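PDB 4ZQU: CdiA-CT toxin, Conserved domain protein, which is the toxin domain of a contact-dependent growth inhibition system, probably a PD-(D/E)XK-type endonuclease, and binds the CdiI immunity protein. Local coordinates for residues P2-V7 with Y24-R29; K38-Q43 with L90-N95; N50-Y55 with I104-E109; K60-T65 with Q114-T119. All coordinates share one frame; numbering follows the deposited sequence.

Contact 1: P2-V7 with Y24-R29; sequences PWEDYV and YDYFDR
Tyr26 lays the CD2-CE2 side of its ring against Val7, whose CG1 stands 3.7 Å from Tyr26 CE2 and approaches obliquely. Both torsions serve this meeting: Val7 carries CG1 opposite its backbone N (chi1 171°), and Tyr26 carries its ring opposite the carbonyl carbon (chi1 -67°), which sends the phenol across to helix 3-9. Glu4 O is placed near the ring plane, at its edge. The Tyr26 hydroxyl is modelled too near this same carbonyl oxygen, so the nature of the whole approach remains doubtful.

The two segments join the first helix to the edge of the mixed sheet, as expected where a PD-(D/E)XK nuclease core begins with a helix followed by strands. Asp25 and Tyr26 form a classic beta bulge, both facing Val35 of the neighbouring strand 33-39, and in consequence both side chains point toward the helix.

Asp25 meets Glu4 across the contact. The extended Glu4 chain brings OE2 within 3.0 Å of Asp25 OD1, both being acceptors, so the pair is a close approach of like charges. The chains cross at about a right angle and the carboxylate planes are 54° apart. Asp25 OD2 accepts a hydrogen bond from Ala37 N, and Arg16 makes a long, weak ion pair with Glu4 OE2.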
loop_
_atom_site.group_PDB
_atom_site.type_symbol
_atom_site.label_atom_id
_atom_site.label_comp_id
_atom_site.label_asym_id
_atom_site.label_seq_id
_atom_site.Cartn_x
_atom_site.Cartn_y
_atom_site.Cartn_z
ATOM N N PRO A 2 0.243 10.050 -21.116
ATOM C CA PRO A 2 1.086 10.391 -19.965
ATOM C C PRO A 2 2.087 9.284 -19.641
ATOM O O PRO A 2 1.801 8.111 -19.880
ATOM C CB PRO A 2 0.075 10.569 -18.830
ATOM C CG PRO A 2 -1.184 10.970 -19.517
ATOM C CD PRO A 2 -1.191 10.215 -20.814
ATOM N N TRP A 3 3.250 9.663 -19.121
ATOM C CA TRP A 3 4.314 8.705 -18.845
ATOM C C TRP A 3 3.856 7.602 -17.899
ATOM O O TRP A 3 4.153 6.430 -18.117
ATOM C CB TRP A 3 5.538 9.417 -18.262
ATOM C CG TRP A 3 6.652 8.485 -17.878
ATOM C CD1 TRP A 3 7.145 8.269 -16.623
ATOM C CD2 TRP A 3 7.404 7.637 -18.755
ATOM N NE1 TRP A 3 8.160 7.345 -16.667
ATOM C CE2 TRP A 3 8.339 6.941 -17.963
ATOM C CE3 TRP A 3 7.380 7.401 -20.133
ATOM C CZ2 TRP A 3 9.240 6.026 -18.505
ATOM C CZ3 TRP A 3 8.276 6.492 -20.668
ATOM C CH2 TRP A 3 9.192 5.815 -19.854
ATOM N N GLU A 4 3.120 7.984 -16.860
ATOM C CA GLU A 4 2.656 7.035 -15.855
ATOM C C GLU A 4 1.755 5.974 -16.477
ATOM O O GLU A 4 1.805 4.806 -16.095
ATOM C CB GLU A 4 1.919 7.767 -14.729
ATOM C CG GLU A 4 1.681 6.917 -13.487
ATOM C CD GLU A 4 1.241 7.737 -12.286
ATOM O OE1 GLU A 4 1.016 8.957 -12.440
ATOM O OE2 GLU A 4 1.125 7.159 -11.184
ATOM N N ASP A 5 0.944 6.385 -17.446
ATOM C CA ASP A 5 0.037 5.467 -18.124
ATOM C C ASP A 5 0.781 4.588 -19.121
ATOM O O ASP A 5 0.463 3.407 -19.282
ATOM C CB ASP A 5 -1.075 6.246 -18.828
ATOM C CG ASP A 5 -1.964 6.991 -17.854
ATOM O OD1 ASP A 5 -3.000 6.427 -17.445
ATOM O OD2 ASP A 5 -1.622 8.133 -17.485
ATOM N N TYR A 6 1.772 5.173 -19.784
ATOM C CA TYR A 6 2.609 4.448 -20.731
ATOM C C TYR A 6 3.369 3.316 -20.043
ATOM O O TYR A 6 3.532 2.230 -20.603
ATOM C CB TYR A 6 3.587 5.408 -21.412
ATOM C CG TYR A 6 4.584 4.727 -22.316
ATOM C CD1 TYR A 6 4.265 4.433 -23.633
ATOM C CD2 TYR A 6 5.847 4.379 -21.853
ATOM C CE1 TYR A 6 5.174 3.809 -24.463
ATOM C CE2 TYR A 6 6.763 3.754 -22.676
ATOM C CZ TYR A 6 6.421 3.472 -23.980
ATOM O OH TYR A 6 7.329 2.850 -24.806
ATOM N N VAL A 7 3.837 3.582 -18.828
ATOM C CA VAL A 7 4.520 2.575 -18.028
ATOM C C VAL A 7 3.598 1.381 -17.774
ATOM O O VAL A 7 4.043 0.235 -17.742
ATOM C CB VAL A 7 5.010 3.168 -16.684
ATOM C CG1 VAL A 7 5.518 2.078 -15.750
ATOM C CG2 VAL A 7 6.095 4.208 -16.932
ATOM N N TYR A 24 5.351 4.722 -5.238
ATOM C CA TYR A 24 5.015 3.561 -6.057
ATOM C C TYR A 24 3.765 3.801 -6.895
ATOM O O TYR A 24 2.707 4.146 -6.367
ATOM C CB TYR A 24 4.824 2.323 -5.180
ATOM C CG TYR A 24 6.057 1.925 -4.400
ATOM C CD1 TYR A 24 7.329 2.210 -4.880
ATOM C CD2 TYR A 24 5.946 1.274 -3.179
ATOM C CE1 TYR A 24 8.459 1.852 -4.168
ATOM C CE2 TYR A 24 7.071 0.911 -2.459
ATOM C CZ TYR A 24 8.325 1.204 -2.958
ATOM O OH TYR A 24 9.449 0.845 -2.248
ATOM N N ASP A 25 3.894 3.610 -8.203
ATOM C CA ASP A 25 2.782 3.823 -9.120
ATOM C C ASP A 25 2.184 2.494 -9.564
ATOM O O ASP A 25 0.977 2.383 -9.771
ATOM C CB ASP A 25 3.246 4.636 -10.329
ATOM C CG ASP A 25 3.823 5.984 -9.932
ATOM O OD1 ASP A 25 3.237 6.648 -9.053
ATOM O OD2 ASP A 25 4.867 6.376 -10.488
ATOM N N TYR A 26 3.037 1.484 -9.698
ATOM C CA TYR A 26 2.591 0.154 -10.096
ATOM C C TYR A 26 3.083 -0.920 -9.140
ATOM O O TYR A 26 4.151 -0.797 -8.541
ATOM C CB TYR A 26 3.059 -0.168 -11.512
ATOM C CG TYR A 26 2.399 0.683 -12.560
ATOM C CD1 TYR A 26 1.184 0.311 -13.115
ATOM C CD2 TYR A 26 2.983 1.867 -12.988
ATOM C CE1 TYR A 26 0.568 1.092 -14.069
ATOM C CE2 TYR A 26 2.376 2.654 -13.943
ATOM C CZ TYR A 26 1.167 2.262 -14.478
ATOM O OH TYR A 26 0.558 3.041 -15.432
ATOM N N PHE A 27 2.294 -1.978 -9.008
ATOM C CA PHE A 27 2.652 -3.104 -8.165
ATOM C C PHE A 27 2.212 -4.400 -8.825
ATOM O O PHE A 27 1.019 -4.629 -9.009
ATOM C CB PHE A 27 2.014 -2.964 -6.782
ATOM C CG PHE A 27 2.451 -4.014 -5.797
ATOM C CD1 PHE A 27 3.769 -4.421 -5.736
ATOM C CD2 PHE A 27 1.541 -4.594 -4.931
ATOM C CE1 PHE A 27 4.176 -5.383 -4.829
ATOM C CE2 PHE A 27 1.943 -5.560 -4.025
ATOM C CZ PHE A 27 3.260 -5.952 -3.975
ATOM N N ASP A 28 3.173 -5.237 -9.202
ATOM C CA ASP A 28 2.850 -6.557 -9.731
ATOM C C ASP A 28 2.261 -7.385 -8.598
ATOM O O ASP A 28 2.977 -7.825 -7.703
ATOM C CB ASP A 28 4.087 -7.231 -10.330
ATOM C CG ASP A 28 3.749 -8.480 -11.130
ATOM O OD1 ASP A 28 2.896 -9.274 -10.681
ATOM O OD2 ASP A 28 4.343 -8.672 -12.211
ATOM N N ARG A 29 0.950 -7.592 -8.642
ATOM C CA ARG A 29 0.232 -8.195 -7.526
ATOM C C ARG A 29 0.612 -9.651 -7.298
ATOM O O ARG A 29 0.289 -10.221 -6.256
ATOM C CB ARG A 29 -1.278 -8.086 -7.748
ATOM C CG ARG A 29 -1.748 -6.697 -8.129
ATOM C CD ARG A 29 -1.318 -5.643 -7.118
ATOM N NE ARG A 29 -1.734 -4.313 -7.552
ATOM C CZ ARG A 29 -2.579 -3.535 -6.887
ATOM N NH1 ARG A 29 -3.091 -3.939 -5.735
ATOM N NH2 ARG A 29 -2.906 -2.345 -7.369
#

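Contact 2: K38-Q43 with L90-N95; sequences KSLDTQ and LAVPVN
The side-chain amide of Asn95 and the peptide of Thr42 are the flat groups that meet here. Asn95 ND2 donates to Thr42 O over 3.1 Å, reaching it from the side of the C=O and tilted slightly out of both planes, the acceptor lying 16° out of the amide plane. The other branch, Asn95 OD1, is turned to the apolar side of the same residue, 3.8 Å from Thr42 CG2. Placing CG between its own backbone N and carbonyl carbon (chi1 67°) brings the Asn95 amide over to the helix start.

Lower in the ladder the peptide groups pair as parallel strands. Ala91 N donates to Lys38 O at 3.0 Å, in the carbonyl plane, and Leu40 N donates to Ala91 O at 2.8 Å. On the Lys38-Leu90 face the two side chains run side by side in the same direction, Leu90 CD1 lying 3.8 Å from Lys38 CG, while Lys38 NZ goes on to Ser57 OG. On the other face Ser39 OG is 3.7 Å from Ala91 CB, and Trp3 of helix 3-9 packs on both residues.

The ladder stops at Pro93, which lacks an N-H where the next donor to Leu40 O would be expected; its CD sits 3.0 Å from Leu40 O instead. Pro93 CB then packs on Thr42 CG2 at 3.6 Å. Asp41, the N-cap of helix 42-47, opens that helix beside the strand end.

Chemically, the seam passes from two backbone bonds to one side-chain bond. Asn95 OD1 is buried without a polar partner, so hydrogen bonding to Thr42 holds this amide through ND2 alone.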
loop_
_atom_site.group_PDB
_atom_site.type_symbol
_atom_site.label_atom_id
_atom_site.label_comp_id
_atom_site.label_asym_id
_atom_site.label_seq_id
_atom_site.Cartn_x
_atom_site.Cartn_y
_atom_site.Cartn_z
ATOM N N LYS A 38 8.670 7.966 -12.888
ATOM C CA LYS A 38 9.083 9.359 -12.777
ATOM C C LYS A 38 9.349 9.936 -14.161
ATOM O O LYS A 38 9.905 9.263 -15.026
ATOM C CB LYS A 38 10.328 9.483 -11.892
ATOM C CG LYS A 38 10.806 10.917 -11.676
ATOM C CD LYS A 38 12.022 10.982 -10.759
ATOM C CE LYS A 38 12.590 12.395 -10.700
ATOM N NZ LYS A 38 11.612 13.372 -10.147
ATOM N N SER A 39 8.948 11.184 -14.371
ATOM C CA SER A 39 9.127 11.824 -15.667
ATOM C C SER A 39 9.674 13.238 -15.538
ATOM O O SER A 39 9.271 13.998 -14.660
ATOM C CB SER A 39 7.804 11.854 -16.434
ATOM O OG SER A 39 7.957 12.506 -17.685
ATOM N N LEU A 40 10.597 13.582 -16.424
ATOM C CA LEU A 40 11.123 14.937 -16.505
ATOM C C LEU A 40 10.851 15.504 -17.887
ATOM O O LEU A 40 11.346 14.976 -18.877
ATOM C CB LEU A 40 12.621 14.950 -16.214
ATOM C CG LEU A 40 13.026 14.536 -14.802
ATOM C CD1 LEU A 40 14.502 14.202 -14.752
ATOM C CD2 LEU A 40 12.696 15.644 -13.818
ATOM N N ASP A 41 10.054 16.565 -17.968
ATOM C CA ASP A 41 9.785 17.174 -19.264
ATOM C C ASP A 41 10.858 18.209 -19.599
ATOM O O ASP A 41 11.765 18.455 -18.801
ATOM C CB ASP A 41 8.381 17.797 -19.312
ATOM C CG ASP A 41 8.129 18.796 -18.195
ATOM O OD1 ASP A 41 9.070 19.504 -17.782
ATOM O OD2 ASP A 41 6.970 18.881 -17.737
ATOM N N THR A 42 10.749 18.803 -20.783
ATOM C CA THR A 42 11.758 19.730 -21.285
ATOM C C THR A 42 11.896 20.968 -20.404
ATOM O O THR A 42 12.997 21.484 -20.213
ATOM C CB THR A 42 11.437 20.181 -22.722
ATOM O OG1 THR A 42 10.154 20.821 -22.750
ATOM C CG2 THR A 42 11.424 18.987 -23.665
ATOM N N GLN A 43 10.774 21.435 -19.867
ATOM C CA GLN A 43 10.768 22.638 -19.047
ATOM C C GLN A 43 11.417 22.403 -17.688
ATOM O O GLN A 43 12.230 23.211 -17.235
ATOM C CB GLN A 43 9.339 23.146 -18.866
ATOM C CG GLN A 43 8.694 23.620 -20.155
ATOM C CD GLN A 43 9.373 24.845 -20.739
ATOM O OE1 GLN A 43 10.177 24.742 -21.666
ATOM N NE2 GLN A 43 9.049 26.014 -20.197
ATOM N N LEU A 90 12.331 6.075 -15.499
ATOM C CA LEU A 90 12.600 7.498 -15.664
ATOM C C LEU A 90 12.521 7.954 -17.115
ATOM O O LEU A 90 13.212 7.424 -17.983
ATOM C CB LEU A 90 13.980 7.837 -15.097
ATOM C CG LEU A 90 14.393 9.307 -15.122
ATOM C CD1 LEU A 90 13.556 10.116 -14.142
ATOM C CD2 LEU A 90 15.876 9.449 -14.816
ATOM N N ALA A 91 11.678 8.950 -17.369
ATOM C CA ALA A 91 11.601 9.570 -18.683
ATOM C C ALA A 91 12.400 10.870 -18.698
ATOM O O ALA A 91 12.231 11.719 -17.824
ATOM C CB ALA A 91 10.155 9.825 -19.069
ATOM N N VAL A 92 13.282 11.015 -19.684
ATOM C CA VAL A 92 14.062 12.238 -19.847
ATOM C C VAL A 92 13.930 12.778 -21.275
ATOM O O VAL A 92 13.848 12.009 -22.232
ATOM C CB VAL A 92 15.556 12.016 -19.505
ATOM C CG1 VAL A 92 15.720 11.672 -18.030
ATOM C CG2 VAL A 92 16.161 10.933 -20.384
ATOM N N PRO A 93 13.896 14.113 -21.417
ATOM C CA PRO A 93 13.677 14.762 -22.713
ATOM C C PRO A 93 14.935 14.857 -23.571
ATOM O O PRO A 93 16.007 14.411 -23.165
ATOM C CB PRO A 93 13.193 16.154 -22.315
ATOM C CG PRO A 93 13.879 16.419 -21.030
ATOM C CD PRO A 93 14.009 15.096 -20.327
ATOM N N VAL A 94 14.792 15.450 -24.750
ATOM C CA VAL A 94 15.881 15.541 -25.715
ATOM C C VAL A 94 16.871 16.652 -25.379
ATOM O O VAL A 94 18.034 16.592 -25.774
ATOM C CB VAL A 94 15.340 15.768 -27.139
ATOM C CG1 VAL A 94 14.527 14.565 -27.591
ATOM C CG2 VAL A 94 14.495 17.033 -27.191
ATOM N N ASN A 95 16.410 17.662 -24.644
ATOM C CA ASN A 95 17.263 18.795 -24.294
ATOM C C ASN A 95 18.121 18.518 -23.062
ATOM O O ASN A 95 18.701 19.438 -22.481
ATOM C CB ASN A 95 16.420 20.055 -24.069
ATOM C CG ASN A 95 15.530 19.956 -22.843
ATOM O OD1 ASN A 95 15.019 18.885 -22.518
ATOM N ND2 ASN A 95 15.340 21.077 -22.156
#

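Contact 3: N50-Y55 with I104-E109; sequences NPNQVY and INRAIE
Asn52 is the first residue of 50-55 to meet Arg106: its OD1 lies at the edge of the guanidinium, 4.0 Å from Arg106 NH1. That is longer than a hydrogen bond, although the amide and guanidinium planes are only 13° apart. Asn52 stands third in the type II turn from Asn50 to Gln53, with a positive phi of 70°. It also holds the N-cap position of helix 53-66, yet its side chain makes no capping bond; the carboxylate of Glu103, on the facing helix, accepts Asn52 N and Tyr55 N.

Val54 comes next and points toward the other helix, its CG1 meeting Ile104 CG1 at 4.0 Å as the two branched chains pass at a slant.

Tyr55 follows with its ring edge-on to the backbone of the second helix. Ala107 N lies in the ring plane, 3.7 Å from Tyr55 CD1. Ala107 CB and Arg106 CB flank that edge, each 3.9 Å from Tyr55 CD1, so the small alanine side chain lets the ring come close to the helix. The ring is carried there with CG opposite the backbone N (chi1 175°).

Across this seam, helix 53-66 packs beside helix 98-113, whose Ile104 also touches Val120 of strand 117-122. Helix 98-113 is the connection between parallel strands 85-92 and 117-122, a beta-alpha-beta crossover in keeping with the PD-(D/E)XK core.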
loop_
_atom_site.group_PDB
_atom_site.type_symbol
_atom_site.label_atom_id
_atom_site.label_comp_id
_atom_site.label_asym_id
_atom_site.label_seq_id
_atom_site.Cartn_x
_atom_site.Cartn_y
_atom_site.Cartn_z
ATOM N N ASN A 50 21.143 24.007 -12.547
ATOM C CA ASN A 50 22.258 24.034 -11.612
ATOM C C ASN A 50 22.755 22.628 -11.330
ATOM O O ASN A 50 21.976 21.679 -11.372
ATOM C CB ASN A 50 21.858 24.723 -10.310
ATOM C CG ASN A 50 21.705 26.218 -10.472
ATOM O OD1 ASN A 50 22.380 26.837 -11.295
ATOM N ND2 ASN A 50 20.812 26.809 -9.686
ATOM N N PRO A 51 24.064 22.489 -11.068
ATOM C CA PRO A 51 24.662 21.192 -10.742
ATOM C C PRO A 51 23.964 20.506 -9.573
ATOM O O PRO A 51 23.471 21.188 -8.673
ATOM C CB PRO A 51 26.104 21.556 -10.386
ATOM C CG PRO A 51 26.375 22.781 -11.184
ATOM C CD PRO A 51 25.082 23.547 -11.196
ATOM N N ASN A 52 23.906 19.177 -9.624
ATOM C CA ASN A 52 23.322 18.337 -8.577
ATOM C C ASN A 52 21.796 18.445 -8.456
ATOM O O ASN A 52 21.190 17.723 -7.670
ATOM C CB ASN A 52 23.965 18.652 -7.221
ATOM C CG ASN A 52 23.965 17.462 -6.282
ATOM O OD1 ASN A 52 24.169 16.325 -6.705
ATOM N ND2 ASN A 52 23.735 17.718 -4.998
ATOM N N GLN A 53 21.177 19.327 -9.235
ATOM C CA GLN A 53 19.729 19.527 -9.151
ATOM C C GLN A 53 18.954 18.354 -9.734
ATOM O O GLN A 53 17.923 17.948 -9.197
ATOM C CB GLN A 53 19.317 20.813 -9.862
ATOM C CG GLN A 53 19.025 21.963 -8.923
ATOM C CD GLN A 53 18.503 23.180 -9.651
ATOM O OE1 GLN A 53 18.961 23.503 -10.745
ATOM N NE2 GLN A 53 17.527 23.855 -9.054
ATOM N N VAL A 54 19.446 17.825 -10.846
ATOM C CA VAL A 54 18.844 16.655 -11.462
ATOM C C VAL A 54 19.086 15.427 -10.593
ATOM O O VAL A 54 18.166 14.653 -10.326
ATOM C CB VAL A 54 19.403 16.415 -12.876
ATOM C CG1 VAL A 54 18.954 15.066 -13.410
ATOM C CG2 VAL A 54 18.969 17.534 -13.811
ATOM N N TYR A 55 20.328 15.263 -10.148
ATOM C CA TYR A 55 20.697 14.156 -9.271
ATOM C C TYR A 55 19.845 14.136 -8.006
ATOM O O TYR A 55 19.391 13.076 -7.577
ATOM C CB TYR A 55 22.182 14.235 -8.903
ATOM C CG TYR A 55 22.617 13.191 -7.902
ATOM C CD1 TYR A 55 22.893 11.891 -8.301
ATOM C CD2 TYR A 55 22.748 13.504 -6.555
ATOM C CE1 TYR A 55 23.286 10.931 -7.387
ATOM C CE2 TYR A 55 23.142 12.550 -5.634
ATOM C CZ TYR A 55 23.410 11.267 -6.055
ATOM O OH TYR A 55 23.802 10.317 -5.141
ATOM N N ILE A 104 22.257 11.949 -14.163
ATOM C CA ILE A 104 21.332 10.844 -14.383
ATOM C C ILE A 104 22.029 9.512 -14.154
ATOM O O ILE A 104 21.542 8.672 -13.403
ATOM C CB ILE A 104 20.735 10.884 -15.801
ATOM C CG1 ILE A 104 19.809 12.097 -15.944
ATOM C CG2 ILE A 104 19.976 9.599 -16.101
ATOM C CD1 ILE A 104 19.291 12.316 -17.343
ATOM N N ASN A 105 23.183 9.332 -14.786
ATOM C CA ASN A 105 23.936 8.095 -14.644
ATOM C C ASN A 105 24.455 7.908 -13.226
ATOM O O ASN A 105 24.624 6.781 -12.758
ATOM C CB ASN A 105 25.091 8.065 -15.640
ATOM C CG ASN A 105 24.620 7.851 -17.055
ATOM O OD1 ASN A 105 23.858 6.924 -17.331
ATOM N ND2 ASN A 105 25.053 8.715 -17.961
ATOM N N ARG A 106 24.704 9.020 -12.545
ATOM C CA ARG A 106 25.150 8.985 -11.159
ATOM C C ARG A 106 24.050 8.465 -10.246
ATOM O O ARG A 106 24.305 7.678 -9.335
ATOM C CB ARG A 106 25.595 10.375 -10.698
ATOM C CG ARG A 106 26.913 10.378 -9.942
ATOM C CD ARG A 106 27.373 11.791 -9.600
ATOM N NE ARG A 106 27.270 12.722 -10.721
ATOM C CZ ARG A 106 26.799 13.963 -10.621
ATOM N NH1 ARG A 106 26.374 14.420 -9.450
ATOM N NH2 ARG A 106 26.751 14.746 -11.692
ATOM N N ALA A 107 22.828 8.925 -10.493
ATOM C CA ALA A 107 21.670 8.484 -9.731
ATOM C C ALA A 107 21.337 7.026 -10.042
ATOM O O ALA A 107 20.861 6.290 -9.178
ATOM C CB ALA A 107 20.479 9.378 -10.023
ATOM N N ILE A 108 21.584 6.615 -11.282
ATOM C CA ILE A 108 21.393 5.227 -11.685
ATOM C C ILE A 108 22.258 4.309 -10.835
ATOM O O ILE A 108 21.797 3.284 -10.330
ATOM C CB ILE A 108 21.738 5.015 -13.170
ATOM C CG1 ILE A 108 20.684 5.671 -14.064
ATOM C CG2 ILE A 108 21.854 3.533 -13.488
ATOM C CD1 ILE A 108 20.994 5.566 -15.544
ATOM N N GLU A 109 23.519 4.692 -10.675
ATOM C CA GLU A 109 24.467 3.879 -9.928
ATOM C C GLU A 109 24.208 3.989 -8.433
ATOM O O GLU A 109 24.385 3.021 -7.696
ATOM C CB GLU A 109 25.906 4.290 -10.257
ATOM C CG GLU A 109 26.964 3.351 -9.693
ATOM C CD GLU A 109 27.101 2.085 -10.516
ATOM O OE1 GLU A 109 26.384 1.954 -11.530
ATOM O OE2 GLU A 109 27.925 1.221 -10.155
#

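Contact 4: K60-T65 with Q114-T119; sequences KNIDVT and QGVKVT
Gln114, just past the end of helix 98-113, sets its CB 4.2 Å from Ile62 CG2 on helix 53-66, the two side chains crossing at about a right angle. The helix closes in a Schellman motif at Gly115, whose phi of 79° turns the chain into strand 117-122; this is where the beta-alpha-beta crossover of the nuclease core returns to the sheet.

Val116 comes next, pointing toward the helix, and meets two residues one turn apart. Its CB lies 4.3 Å from Ile62 CG2, an apolar approach. Both methyls of Val116 face the hydroxyl of Thr65, with Val116 CG2 3.2 Å and Val116 CG1 3.6 Å from Thr65 OG1.

Two residues on, Val118 again faces helix 53-66. Ile62 extends CD1 to within 3.8 Å of Val118 CG2, so this one isoleucine spans Gln114, Val116 and Val118, and the contact is largely buried.

The oxygen beside the valine methyls has a polar partner within its own helix. With OG1 lodged between backbone N and carbonyl carbon (chi1 69°), Thr65 OG1 donates to Ile62 O over 2.6 Å.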
loop_
_atom_site.group_PDB
_atom_site.type_symbol
_atom_site.label_atom_id
_atom_site.label_comp_id
_atom_site.label_asym_id
_atom_site.label_seq_id
_atom_site.Cartn_x
_atom_site.Cartn_y
_atom_site.Cartn_z
ATOM N N LYS A 60 16.059 11.824 -4.543
ATOM C CA LYS A 60 14.953 12.054 -3.628
ATOM C C LYS A 60 13.905 10.965 -3.810
ATOM O O LYS A 60 13.324 10.480 -2.841
ATOM C CB LYS A 60 14.347 13.439 -3.859
ATOM C CG LYS A 60 13.060 13.706 -3.101
ATOM C CD LYS A 60 12.817 15.200 -2.958
ATOM C CE LYS A 60 11.558 15.625 -3.700
ATOM N NZ LYS A 60 10.492 16.114 -2.779
ATOM N N ASN A 61 13.678 10.572 -5.059
ATOM C CA ASN A 61 12.743 9.497 -5.355
ATOM C C ASN A 61 13.303 8.142 -4.949
ATOM O O ASN A 61 12.606 7.338 -4.336
ATOM C CB ASN A 61 12.386 9.488 -6.841
ATOM C CG ASN A 61 11.317 8.461 -7.177
ATOM O OD1 ASN A 61 11.591 7.264 -7.257
ATOM N ND2 ASN A 61 10.092 8.929 -7.381
ATOM N N ILE A 62 14.565 7.897 -5.297
ATOM C CA ILE A 62 15.237 6.636 -4.987
ATOM C C ILE A 62 15.186 6.299 -3.501
ATOM O O ILE A 62 14.886 5.167 -3.123
ATOM C CB ILE A 62 16.712 6.667 -5.433
ATOM C CG1 ILE A 62 16.806 6.769 -6.953
ATOM C CG2 ILE A 62 17.449 5.429 -4.944
ATOM C CD1 ILE A 62 18.222 6.838 -7.463
ATOM N N ASP A 63 15.476 7.287 -2.661
ATOM C CA ASP A 63 15.491 7.079 -1.218
ATOM C C ASP A 63 14.130 6.620 -0.703
ATOM O O ASP A 63 14.054 5.749 0.159
ATOM C CB ASP A 63 15.924 8.356 -0.495
ATOM C CG ASP A 63 17.369 8.724 -0.777
ATOM O OD1 ASP A 63 18.188 7.802 -0.979
ATOM O OD2 ASP A 63 17.686 9.934 -0.794
ATOM N N VAL A 64 13.064 7.200 -1.244
ATOM C CA VAL A 64 11.708 6.860 -0.826
ATOM C C VAL A 64 11.348 5.430 -1.222
ATOM O O VAL A 64 10.744 4.693 -0.443
ATOM C CB VAL A 64 10.673 7.827 -1.431
ATOM C CG1 VAL A 64 9.274 7.474 -0.962
ATOM C CG2 VAL A 64 11.009 9.254 -1.052
ATOM N N THR A 65 11.726 5.044 -2.435
ATOM C CA THR A 65 11.482 3.689 -2.910
ATOM C C THR A 65 12.221 2.678 -2.043
ATOM O O THR A 65 11.692 1.616 -1.720
ATOM C CB THR A 65 11.928 3.508 -4.375
ATOM O OG1 THR A 65 13.357 3.564 -4.452
ATOM C CG2 THR A 65 11.341 4.592 -5.258
ATOM N N GLN A 114 21.630 1.150 -3.781
ATOM C CA GLN A 114 20.529 1.322 -2.837
ATOM C C GLN A 114 19.470 0.246 -3.054
ATOM O O GLN A 114 18.419 0.258 -2.414
ATOM C CB GLN A 114 19.900 2.709 -2.976
ATOM C CG GLN A 114 20.808 3.844 -2.559
ATOM C CD GLN A 114 21.349 3.664 -1.161
ATOM O OE1 GLN A 114 22.546 3.453 -0.967
ATOM N NE2 GLN A 114 20.466 3.738 -0.173
ATOM N N GLY A 115 19.753 -0.679 -3.967
ATOM C CA GLY A 115 18.858 -1.788 -4.244
ATOM C C GLY A 115 17.688 -1.410 -5.132
ATOM O O GLY A 115 16.653 -2.080 -5.128
ATOM N N VAL A 116 17.855 -0.335 -5.898
ATOM C CA VAL A 116 16.795 0.164 -6.768
ATOM C C VAL A 116 17.264 0.268 -8.217
ATOM O O VAL A 116 18.261 0.925 -8.507
ATOM C CB VAL A 116 16.289 1.543 -6.301
ATOM C CG1 VAL A 116 15.183 2.044 -7.214
ATOM C CG2 VAL A 116 15.805 1.470 -4.864
ATOM N N LYS A 117 16.545 -0.386 -9.123
ATOM C CA LYS A 117 16.886 -0.322 -10.537
ATOM C C LYS A 117 16.315 0.936 -11.176
ATOM O O LYS A 117 15.106 1.111 -11.248
ATOM C CB LYS A 117 16.379 -1.562 -11.276
ATOM C CG LYS A 117 16.647 -1.526 -12.772
ATOM C CD LYS A 117 16.496 -2.898 -13.407
ATOM C CE LYS A 117 15.071 -3.412 -13.301
ATOM N NZ LYS A 117 14.924 -4.740 -13.962
ATOM N N VAL A 118 17.195 1.818 -11.634
ATOM C CA VAL A 118 16.768 3.032 -12.314
ATOM C C VAL A 118 16.880 2.846 -13.822
ATOM O O VAL A 118 17.981 2.750 -14.366
ATOM C CB VAL A 118 17.600 4.251 -11.873
ATOM C CG1 VAL A 118 17.099 5.516 -12.559
ATOM C CG2 VAL A 118 17.548 4.403 -10.362
ATOM N N THR A 119 15.729 2.785 -14.487
ATOM C CA THR A 119 15.670 2.559 -15.926
ATOM C C THR A 119 15.289 3.837 -16.662
ATOM O O THR A 119 14.212 4.390 -16.443
ATOM C CB THR A 119 14.660 1.455 -16.276
ATOM O OG1 THR A 119 15.040 0.233 -15.631
ATOM C CG2 THR A 119 14.608 1.240 -17.779
#

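How the contacts relate
From the N terminus, contact 1 first closes a loop with 16 residues between its segments, joining helix 3-9 to edge strand 26-27, and is complete before the others begin. The chain then lays down 38-43, 50-55 and 60-65 in turn and meets their partners 90-95, 104-109 and 114-119 in the same order, so contacts 2, 3 and 4 all cross and none nests. Contact 2 pairs the two central strands; contacts 3 and 4 bind opposite ends of helix 53-66 to helix 98-113 and to the sheet edge at 117-122. Ile62 CD1 reaches Ala107 O between contacts 3 and 4, while Tyr24 OH lies very close to Thr65 O, joining contact 1 to contact 4.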